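Local coordinates for protein nitroreductase (PDB 3PXV) that binds flavin mononucleotide and, as a member of the nitroreductase family, probably serves as an FMN-dependent oxidoreductase, at residues B[89-103]-B[154-168]. Residues are numbered along the deposited sequence; the frame is centred on the assembly and turned at random.
Sequences LFYGAPCMIVVPIDP and LGFPEGYAFGCSVLL. With FMN (flavin mononucleotide), chain F.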
ATOM      1  N   LEU B  89      17.367  14.419   5.310  1.00 61.02           N
ATOM      2  CA  LEU B  89      16.249  13.560   5.594  1.00 57.16           C
ATOM      3  C   LEU B  89      15.430  13.496   4.278  1.00 53.78           C
ATOM      4  O   LEU B  89      14.933  12.445   3.911  1.00 51.24           O
ATOM      5  CB  LEU B  89      15.499  14.182   6.772  1.00 57.33           C
ATOM      6  CG  LEU B  89      14.917  13.399   7.938  1.00 56.95           C
ATOM      7  CD1 LEU B  89      15.879  12.378   8.509  1.00 47.52           C
ATOM      8  CD2 LEU B  89      14.463  14.397   9.022  1.00 49.17           C
ATOM      9  N   PHE B  90      15.370  14.609   3.535  1.00 51.49           N
ATOM     10  CA  PHE B  90      14.653  14.652   2.274  1.00 49.11           C
ATOM     11  C   PHE B  90      15.525  14.588   1.023  1.00 49.62           C
ATOM     12  O   PHE B  90      15.027  14.748  -0.089  1.00 52.61           O
ATOM     13  CB  PHE B  90      13.720  15.858   2.221  1.00 49.13           C
ATOM     14  CG  PHE B  90      12.735  15.914   3.358  1.00 46.80           C
ATOM     15  CD1 PHE B  90      12.248  14.747   3.955  1.00 51.02           C
ATOM     16  CD2 PHE B  90      12.233  17.129   3.781  1.00 49.57           C
ATOM     17  CE1 PHE B  90      11.325  14.810   5.001  1.00 52.75           C
ATOM     18  CE2 PHE B  90      11.307  17.204   4.804  1.00 47.39           C
ATOM     19  CZ  PHE B  90      10.852  16.050   5.422  1.00 51.35           C
ATOM     20  N   TYR B  91      16.809  14.312   1.210  1.00 49.96           N
ATOM     21  CA  TYR B  91      17.775  14.147   0.133  1.00 48.71           C
ATOM     22  C   TYR B  91      17.738  15.229  -0.964  1.00 47.91           C
ATOM     23  O   TYR B  91      17.994  14.963  -2.140  1.00 46.01           O
ATOM     24  CB  TYR B  91      17.607  12.750  -0.467  1.00 48.23           C
ATOM     25  CG  TYR B  91      17.588  11.644   0.582  1.00 49.32           C
ATOM     26  CD1 TYR B  91      18.761  11.242   1.241  1.00 47.44           C
ATOM     27  CD2 TYR B  91      16.397  10.989   0.905  1.00 45.98           C
ATOM     28  CE1 TYR B  91      18.729  10.222   2.194  1.00 43.31           C
ATOM     29  CE2 TYR B  91      16.362   9.979   1.875  1.00 49.72           C
ATOM     30  CZ  TYR B  91      17.526   9.601   2.508  1.00 47.43           C
ATOM     31  OH  TYR B  91      17.467   8.602   3.449  1.00 49.06           O
ATOM     32  N   GLY B  92      17.454  16.458  -0.561  1.00 48.73           N
ATOM     33  CA  GLY B  92      17.415  17.597  -1.491  1.00 48.32           C
ATOM     34  C   GLY B  92      16.199  17.640  -2.400  1.00 48.71           C
ATOM     35  O   GLY B  92      16.213  18.348  -3.408  1.00 50.12           O
ATOM     36  N   ALA B  93      15.163  16.861  -2.066  1.00 48.23           N
ATOM     37  CA  ALA B  93      13.945  16.802  -2.869  1.00 47.35           C
ATOM     38  C   ALA B  93      13.268  18.141  -2.801  1.00 46.99           C
ATOM     39  O   ALA B  93      13.151  18.703  -1.717  1.00 47.28           O
ATOM     40  CB  ALA B  93      12.997  15.722  -2.368  1.00 44.03           C
ATOM     41  N   PRO B  94      12.801  18.645  -3.951  1.00 47.32           N
ATOM     42  CA  PRO B  94      12.155  19.941  -4.003  1.00 50.85           C
ATOM     43  C   PRO B  94      10.651  19.909  -3.736  1.00 51.08           C
ATOM     44  O   PRO B  94      10.025  20.959  -3.699  1.00 52.54           O
ATOM     45  CB  PRO B  94      12.455  20.393  -5.430  1.00 52.44           C
ATOM     46  CG  PRO B  94      12.407  19.100  -6.206  1.00 48.67           C
ATOM     47  CD  PRO B  94      12.984  18.074  -5.294  1.00 47.11           C
ATOM     48  N   CYS B  95      10.070  18.723  -3.591  1.00 51.54           N
ATOM     49  CA  CYS B  95       8.645  18.600  -3.271  1.00 51.21           C
ATOM     50  C   CYS B  95       8.322  17.212  -2.773  1.00 47.70           C
ATOM     51  O   CYS B  95       9.095  16.282  -2.943  1.00 46.04           O
ATOM     52  CB  CYS B  95       7.757  18.896  -4.481  1.00 55.51           C
ATOM     53  SG  CYS B  95       7.783  17.609  -5.686  1.00 59.76           S
HETATM   54  N   MSE B  96       7.160  17.077  -2.163  1.00 46.66           N
HETATM   55  CA  MSE B  96       6.737  15.798  -1.629  1.00 46.79           C
HETATM   56  C   MSE B  96       5.238  15.784  -1.480  1.00 45.60           C
HETATM   57  O   MSE B  96       4.595  16.815  -1.433  1.00 44.63           O
HETATM   58  CB  MSE B  96       7.380  15.526  -0.242  1.00 47.97           C
HETATM   59  CG  MSE B  96       6.958  16.478   0.877  1.00 44.59           C
HETATM   60 SE   MSE B  96       7.776  16.019   2.553  0.75 37.95          SE
HETATM   61  CE  MSE B  96       7.150  17.533   3.601  1.00 50.28           C
ATOM     62  N   ILE B  97       4.692  14.589  -1.426  1.00 44.53           N
ATOM     63  CA  ILE B  97       3.290  14.433  -1.159  1.00 43.09           C
ATOM     64  C   ILE B  97       3.217  13.869   0.231  1.00 42.47           C
ATOM     65  O   ILE B  97       3.830  12.834   0.514  1.00 43.65           O
ATOM     66  CB  ILE B  97       2.628  13.512  -2.146  1.00 41.25           C
ATOM     67  CG1 ILE B  97       2.542  14.234  -3.496  1.00 42.43           C
ATOM     68  CG2 ILE B  97       1.259  13.115  -1.624  1.00 41.16           C
ATOM     69  CD1 ILE B  97       1.954  13.402  -4.627  1.00 39.87           C
ATOM     70  N   VAL B  98       2.522  14.589   1.106  1.00 42.33           N
ATOM     71  CA  VAL B  98       2.297  14.176   2.491  1.00 40.44           C
ATOM     72  C   VAL B  98       0.916  13.565   2.575  1.00 39.93           C
ATOM     73  O   VAL B  98      -0.032  14.160   2.083  1.00 41.08           O
ATOM     74  CB  VAL B  98       2.408  15.383   3.451  1.00 41.24           C
ATOM     75  CG1 VAL B  98       2.114  14.964   4.894  1.00 34.50           C
ATOM     76  CG2 VAL B  98       3.837  16.010   3.319  1.00 39.71           C
ATOM     77  N   VAL B  99       0.812  12.368   3.168  1.00 41.19           N
ATOM     78  CA  VAL B  99      -0.454  11.652   3.312  1.00 40.36           C
ATOM     79  C   VAL B  99      -0.847  11.523   4.774  1.00 41.50           C
ATOM     80  O   VAL B  99      -0.386  10.633   5.478  1.00 44.16           O
ATOM     81  CB  VAL B  99      -0.431  10.254   2.665  1.00 41.05           C
ATOM     82  CG1 VAL B  99      -1.827   9.640   2.714  1.00 34.14           C
ATOM     83  CG2 VAL B  99       0.007  10.338   1.248  1.00 38.21           C
ATOM     84  N   PRO B 100      -1.652  12.468   5.267  1.00 43.46           N
ATOM     85  CA  PRO B 100      -2.114  12.345   6.635  1.00 44.64           C
ATOM     86  C   PRO B 100      -3.255  11.328   6.712  1.00 44.52           C
ATOM     87  O   PRO B 100      -3.900  11.034   5.711  1.00 42.95           O
ATOM     88  CB  PRO B 100      -2.631  13.755   6.942  1.00 45.52           C
ATOM     89  CG  PRO B 100      -3.134  14.221   5.642  1.00 41.84           C
ATOM     90  CD  PRO B 100      -2.102  13.732   4.663  1.00 41.83           C
ATOM     91  N   ILE B 101      -3.516  10.805   7.892  1.00 45.63           N
ATOM     92  CA  ILE B 101      -4.542   9.787   8.023  1.00 44.94           C
ATOM     93  C   ILE B 101      -5.355   9.987   9.292  1.00 46.56           C
ATOM     94  O   ILE B 101      -4.913  10.670  10.228  1.00 44.13           O
ATOM     95  CB  ILE B 101      -3.939   8.338   7.990  1.00 43.71           C
ATOM     96  CG1 ILE B 101      -2.982   8.086   9.146  1.00 47.28           C
ATOM     97  CG2 ILE B 101      -3.200   8.036   6.699  1.00 37.27           C
ATOM     98  CD1 ILE B 101      -2.681   6.590   9.294  1.00 42.60           C
ATOM     99  N   ASP B 102      -6.555   9.403   9.299  1.00 48.15           N
ATOM    100  CA  ASP B 102      -7.446   9.444  10.448  1.00 49.34           C
ATOM    101  C   ASP B 102      -6.954   8.326  11.370  1.00 49.90           C
ATOM    102  O   ASP B 102      -6.973   7.173  10.986  1.00 51.94           O
ATOM    103  CB  ASP B 102      -8.889   9.202   9.996  1.00 50.03           C
ATOM    104  CG  ASP B 102      -9.924   9.362  11.130  1.00 51.93           C
ATOM    105  OD1 ASP B 102      -9.548   9.453  12.307  1.00 47.60           O
ATOM    106  OD2 ASP B 102     -11.133   9.405  10.818  1.00 50.67           O
ATOM    107  N   PRO B 103      -6.460   8.662  12.562  1.00 51.51           N
ATOM    108  CA  PRO B 103      -5.982   7.616  13.462  1.00 54.61           C
ATOM    109  C   PRO B 103      -7.070   6.782  14.171  1.00 56.66           C
ATOM    110  O   PRO B 103      -6.740   5.759  14.750  1.00 56.45           O
ATOM    111  CB  PRO B 103      -5.186   8.411  14.509  1.00 55.00           C
ATOM    112  CG  PRO B 103      -5.809   9.739  14.523  1.00 51.91           C
ATOM    113  CD  PRO B 103      -6.220  10.009  13.114  1.00 52.36           C
ATOM    114  N   LEU B 154       0.271  22.650   6.604  1.00 49.18           N
ATOM    115  CA  LEU B 154       0.067  21.635   5.549  1.00 50.36           C
ATOM    116  C   LEU B 154      -1.389  21.543   5.147  1.00 50.08           C
ATOM    117  O   LEU B 154      -1.692  21.127   4.049  1.00 49.41           O
ATOM    118  CB  LEU B 154       0.561  20.273   6.015  1.00 48.57           C
ATOM    119  CG  LEU B 154       2.084  20.153   6.042  1.00 51.52           C
ATOM    120  CD1 LEU B 154       2.545  19.005   6.928  1.00 47.22           C
ATOM    121  CD2 LEU B 154       2.621  20.011   4.619  1.00 49.72           C
ATOM    122  N   GLY B 155      -2.279  21.944   6.053  1.00 51.32           N
ATOM    123  CA  GLY B 155      -3.704  21.898   5.826  1.00 50.58           C
ATOM    124  C   GLY B 155      -4.331  20.560   6.176  1.00 49.99           C
ATOM    125  O   GLY B 155      -5.331  20.183   5.595  1.00 51.20           O
ATOM    126  N   PHE B 156      -3.756  19.842   7.129  1.00 49.99           N
ATOM    127  CA  PHE B 156      -4.315  18.573   7.588  1.00 50.05           C
ATOM    128  C   PHE B 156      -5.746  18.775   8.082  1.00 52.02           C
ATOM    129  O   PHE B 156      -6.048  19.811   8.665  1.00 50.96           O
ATOM    130  CB  PHE B 156      -3.527  18.078   8.812  1.00 49.51           C
ATOM    131  CG  PHE B 156      -2.276  17.321   8.508  1.00 47.26           C
ATOM    132  CD1 PHE B 156      -1.600  17.455   7.296  1.00 46.50           C
ATOM    133  CD2 PHE B 156      -1.708  16.541   9.502  1.00 43.37           C
ATOM    134  CE1 PHE B 156      -0.427  16.756   7.058  1.00 45.86           C
ATOM    135  CE2 PHE B 156      -0.530  15.858   9.285  1.00 41.73           C
ATOM    136  CZ  PHE B 156       0.121  15.967   8.063  1.00 43.97           C
ATOM    137  N   PRO B 157      -6.628  17.781   7.880  1.00 53.84           N
ATOM    138  CA  PRO B 157      -7.939  17.902   8.526  1.00 54.85           C
ATOM    139  C   PRO B 157      -7.774  17.718  10.038  1.00 55.95           C
ATOM    140  O   PRO B 157      -6.860  16.999  10.482  1.00 53.35           O
ATOM    141  CB  PRO B 157      -8.748  16.730   7.944  1.00 55.03           C
ATOM    142  CG  PRO B 157      -7.975  16.225   6.771  1.00 53.24           C
ATOM    143  CD  PRO B 157      -6.556  16.653   6.932  1.00 53.39           C
ATOM    144  N   GLU B 158      -8.666  18.326  10.816  1.00 58.89           N
ATOM    145  CA  GLU B 158      -8.604  18.238  12.273  1.00 61.92           C
ATOM    146  C   GLU B 158      -8.605  16.787  12.721  1.00 59.41           C
ATOM    147  O   GLU B 158      -9.410  15.990  12.254  1.00 58.22           O
ATOM    148  CB  GLU B 158      -9.791  18.957  12.923  1.00 66.03           C
ATOM    149  CG  GLU B 158      -9.546  19.328  14.407  1.00 78.17           C
ATOM    150  CD  GLU B 158     -10.787  19.889  15.105  1.00 92.36           C
ATOM    151  OE1 GLU B 158     -11.898  19.337  14.880  1.00 94.64           O
ATOM    152  OE2 GLU B 158     -10.642  20.861  15.895  1.00 98.79           O
ATOM    153  N   GLY B 159      -7.699  16.440  13.628  1.00 58.16           N
ATOM    154  CA  GLY B 159      -7.638  15.068  14.122  1.00 58.11           C
ATOM    155  C   GLY B 159      -6.717  14.133  13.357  1.00 55.32           C
ATOM    156  O   GLY B 159      -6.307  13.121  13.894  1.00 57.55           O
ATOM    157  N   TYR B 160      -6.381  14.479  12.118  1.00 52.04           N
ATOM    158  CA  TYR B 160      -5.500  13.659  11.289  1.00 48.41           C
ATOM    159  C   TYR B 160      -4.072  13.763  11.750  1.00 47.35           C
ATOM    160  O   TYR B 160      -3.625  14.825  12.164  1.00 50.40           O
ATOM    161  CB  TYR B 160      -5.587  14.082   9.821  1.00 46.96           C
ATOM    162  CG  TYR B 160      -6.693  13.432   9.065  1.00 44.73           C
ATOM    163  CD1 TYR B 160      -7.990  13.401   9.568  1.00 48.37           C
ATOM    164  CD2 TYR B 160      -6.464  12.881   7.804  1.00 49.55           C
ATOM    165  CE1 TYR B 160      -9.023  12.771   8.865  1.00 50.00           C
ATOM    166  CE2 TYR B 160      -7.496  12.246   7.093  1.00 46.73           C
ATOM    167  CZ  TYR B 160      -8.758  12.207   7.630  1.00 45.66           C
ATOM    168  OH  TYR B 160      -9.757  11.611   6.949  1.00 49.61           O
ATOM    169  N   ALA B 161      -3.364  12.652  11.652  1.00 46.06           N
ATOM    170  CA  ALA B 161      -1.970  12.567  12.003  1.00 46.79           C
ATOM    171  C   ALA B 161      -1.171  12.145  10.769  1.00 46.19           C
ATOM    172  O   ALA B 161      -1.729  11.668   9.793  1.00 47.42           O
ATOM    173  CB  ALA B 161      -1.781  11.562  13.133  1.00 46.72           C
ATOM    174  N   PHE B 162       0.142  12.293  10.812  1.00 45.23           N
ATOM    175  CA  PHE B 162       0.971  11.875   9.686  1.00 44.31           C
ATOM    176  C   PHE B 162       0.899  10.373   9.446  1.00 43.10           C
ATOM    177  O   PHE B 162       0.944   9.580  10.389  1.00 42.46           O
ATOM    178  CB  PHE B 162       2.417  12.277   9.931  1.00 45.49           C
ATOM    179  CG  PHE B 162       3.375  11.766   8.905  1.00 40.84           C
ATOM    180  CD1 PHE B 162       3.692  12.530   7.804  1.00 41.40           C
ATOM    181  CD2 PHE B 162       3.990  10.532   9.073  1.00 45.92           C
ATOM    182  CE1 PHE B 162       4.583  12.065   6.884  1.00 43.04           C
ATOM    183  CE2 PHE B 162       4.881  10.067   8.162  1.00 42.92           C
ATOM    184  CZ  PHE B 162       5.186  10.833   7.064  1.00 43.82           C
ATOM    185  N   GLY B 163       0.810   9.998   8.172  1.00 42.56           N
ATOM    186  CA  GLY B 163       0.715   8.597   7.768  1.00 42.44           C
ATOM    187  C   GLY B 163       1.985   8.172   7.078  1.00 41.27           C
ATOM    188  O   GLY B 163       2.662   7.248   7.525  1.00 42.92           O
ATOM    189  N   CYS B 164       2.303   8.843   5.982  1.00 40.58           N
ATOM    190  CA  CYS B 164       3.541   8.588   5.273  1.00 41.12           C
ATOM    191  C   CYS B 164       3.729   9.710   4.271  1.00 41.23           C
ATOM    192  O   CYS B 164       2.909  10.621   4.197  1.00 41.97           O
ATOM    193  CB  CYS B 164       3.525   7.225   4.595  1.00 42.54           C
ATOM    194  SG  CYS B 164       5.153   6.647   4.104  1.00 45.44           S
ATOM    195  N   SER B 165       4.823   9.688   3.536  1.00 41.62           N
ATOM    196  CA  SER B 165       5.052  10.728   2.541  1.00 41.95           C
ATOM    197  C   SER B 165       5.825  10.141   1.424  1.00 39.63           C
ATOM    198  O   SER B 165       6.456   9.137   1.609  1.00 42.57           O
ATOM    199  CB  SER B 165       5.855  11.886   3.145  1.00 44.49           C
ATOM    200  OG  SER B 165       7.175  11.481   3.490  1.00 43.08           O
ATOM    201  N   VAL B 166       5.767  10.753   0.259  1.00 41.91           N
ATOM    202  CA  VAL B 166       6.554  10.301  -0.879  1.00 41.88           C
ATOM    203  C   VAL B 166       7.269  11.502  -1.420  1.00 42.49           C
ATOM    204  O   VAL B 166       6.619  12.442  -1.822  1.00 44.83           O
ATOM    205  CB  VAL B 166       5.714   9.723  -2.014  1.00 42.73           C
ATOM    206  CG1 VAL B 166       6.662   9.206  -3.102  1.00 39.12           C
ATOM    207  CG2 VAL B 166       4.791   8.606  -1.496  1.00 36.75           C
ATOM    208  N   LEU B 167       8.600  11.464  -1.452  1.00 43.18           N
ATOM    209  CA  LEU B 167       9.382  12.587  -1.962  1.00 43.37           C
ATOM    210  C   LEU B 167       9.455  12.443  -3.479  1.00 44.69           C
ATOM    211  O   LEU B 167       9.501  11.309  -3.981  1.00 44.24           O
ATOM    212  CB  LEU B 167      10.779  12.628  -1.354  1.00 42.69           C
ATOM    213  CG  LEU B 167      10.876  12.466   0.166  1.00 44.08           C
ATOM    214  CD1 LEU B 167      12.337  12.351   0.566  1.00 41.76           C
ATOM    215  CD2 LEU B 167      10.172  13.641   0.892  1.00 41.99           C
ATOM    216  N   LEU B 168       9.478  13.575  -4.192  1.00 43.66           N
ATOM    217  CA  LEU B 168       9.466  13.565  -5.634  1.00 45.26           C
ATOM    218  C   LEU B 168      10.456  14.546  -6.243  1.00 48.18           C
ATOM    219  O   LEU B 168      10.659  15.639  -5.729  1.00 48.29           O
ATOM    220  CB  LEU B 168       8.071  13.919  -6.138  1.00 45.21           C
ATOM    221  CG  LEU B 168       6.850  13.110  -5.657  1.00 42.58           C
ATOM    222  CD1 LEU B 168       5.587  13.735  -6.176  1.00 43.06           C
ATOM    223  CD2 LEU B 168       6.921  11.627  -6.034  1.00 36.67           C
TER
HETATM  224  N1  FMN F 200      14.027   5.309   3.041  1.00 39.55           N
HETATM  225  C2  FMN F 200      14.670   6.406   3.581  1.00 47.42           C
HETATM  226  O2  FMN F 200      15.791   6.752   3.211  1.00 46.48           O
HETATM  227  N3  FMN F 200      14.050   7.134   4.557  1.00 49.54           N
HETATM  228  C4  FMN F 200      12.801   6.800   5.022  1.00 44.40           C
HETATM  229  O4  FMN F 200      12.312   7.493   5.901  1.00 43.19           O
HETATM  230  C4A FMN F 200      12.150   5.693   4.476  1.00 44.01           C
HETATM  231  N5  FMN F 200      10.905   5.320   4.897  1.00 44.28           N
HETATM  232  C5A FMN F 200      10.178   4.403   4.179  1.00 42.30           C
HETATM  233  C6  FMN F 200       8.821   4.230   4.467  1.00 43.61           C
HETATM  234  C7  FMN F 200       8.054   3.316   3.758  1.00 37.40           C
HETATM  235  C7M FMN F 200       6.619   3.172   4.096  1.00 38.37           C
HETATM  236  C8  FMN F 200       8.652   2.562   2.760  1.00 42.08           C
HETATM  237  C8M FMN F 200       7.885   1.567   1.967  1.00 37.89           C
HETATM  238  C9  FMN F 200      10.008   2.732   2.464  1.00 48.09           C
HETATM  239  C9A FMN F 200      10.787   3.663   3.180  1.00 42.43           C
HETATM  240  N10 FMN F 200      12.134   3.855   2.925  1.00 45.25           N
HETATM  241  C10 FMN F 200      12.773   4.947   3.476  1.00 40.95           C
HETATM  242  C1' FMN F 200      12.700   3.297   1.652  1.00 44.26           C
HETATM  243  C2' FMN F 200      13.139   1.860   1.877  1.00 44.34           C
HETATM  244  O2' FMN F 200      14.385   1.878   2.545  1.00 44.64           O
HETATM  245  C3' FMN F 200      13.215   1.140   0.534  1.00 41.26           C
HETATM  246  O3' FMN F 200      11.947   1.090  -0.086  1.00 42.67           O
HETATM  247  C4' FMN F 200      13.710  -0.283   0.729  1.00 42.14           C
HETATM  248  O4' FMN F 200      15.008  -0.186   1.230  1.00 39.16           O
HETATM  249  C5' FMN F 200      13.706  -1.092  -0.568  1.00 41.07           C
HETATM  250  O5' FMN F 200      14.497  -0.443  -1.546  1.00 44.03           O
HETATM  251  P   FMN F 200      13.848   0.101  -2.910  1.00 43.61           P
HETATM  252  O1P FMN F 200      14.911   0.880  -3.615  1.00 38.95           O
HETATM  253  O2P FMN F 200      12.640   1.026  -2.662  1.00 40.29           O
HETATM  254  O3P FMN F 200      13.482  -1.130  -3.670  1.00 39.90           O
HETATM  255  O   HOH W   1     -11.955  10.858   8.336  1.00 47.89           O
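Strands 95-101 and 161-168 pair antiparallel, with Ile97 and Val166 exchanging two backbone hydrogen bonds (Ile97 N to Val166 O and Val166 N to Ile97 O, both 2.9 Å), until a classic beta bulge sets Gly163 and Cys164 together opposite Val99. Glycine suits the bulge, since a CB there would run into Val99 O and Ile101 CG2. Beyond it, Pro100, which has no N-H to offer, occupies a non-hydrogen-bonded site and lays CB over the centre of the Phe156 ring, a CH-pi contact 3.5 Å from the centroid; Val98 CG1 meets the edge of the same ring. The Tyr160 ring lies flat along the opposing backbone, Asp102 N over its centre and Pro157 CG over the opposite face. One water joins Tyr160 OH (2.7 Å) to Asp102 OD2 (3.0 Å), while Asp102 OD1 is hydrogen-bonded to Thr104 OG1. With an alanine in place of Tyr160, the Ile101-Asp102 peptide would probably lose the ring that lies on it and the water its phenolic partner. At the other end, branched Leu167, with CG swung beside its backbone N (chi1 -47°), touches two partners at once: CD1 packs against the Phe90 backbone and CD2 against Met96 CB (3.6 Å). Nearby, Tyr91 OH donates to FMN O2 (2.5 Å). The pair forms the centre of a four-stranded sheet, flanked by strands 50-53 and 130-133, while apolar Ile97, Val99 and Ile101 suit the buried face under helix 106-126.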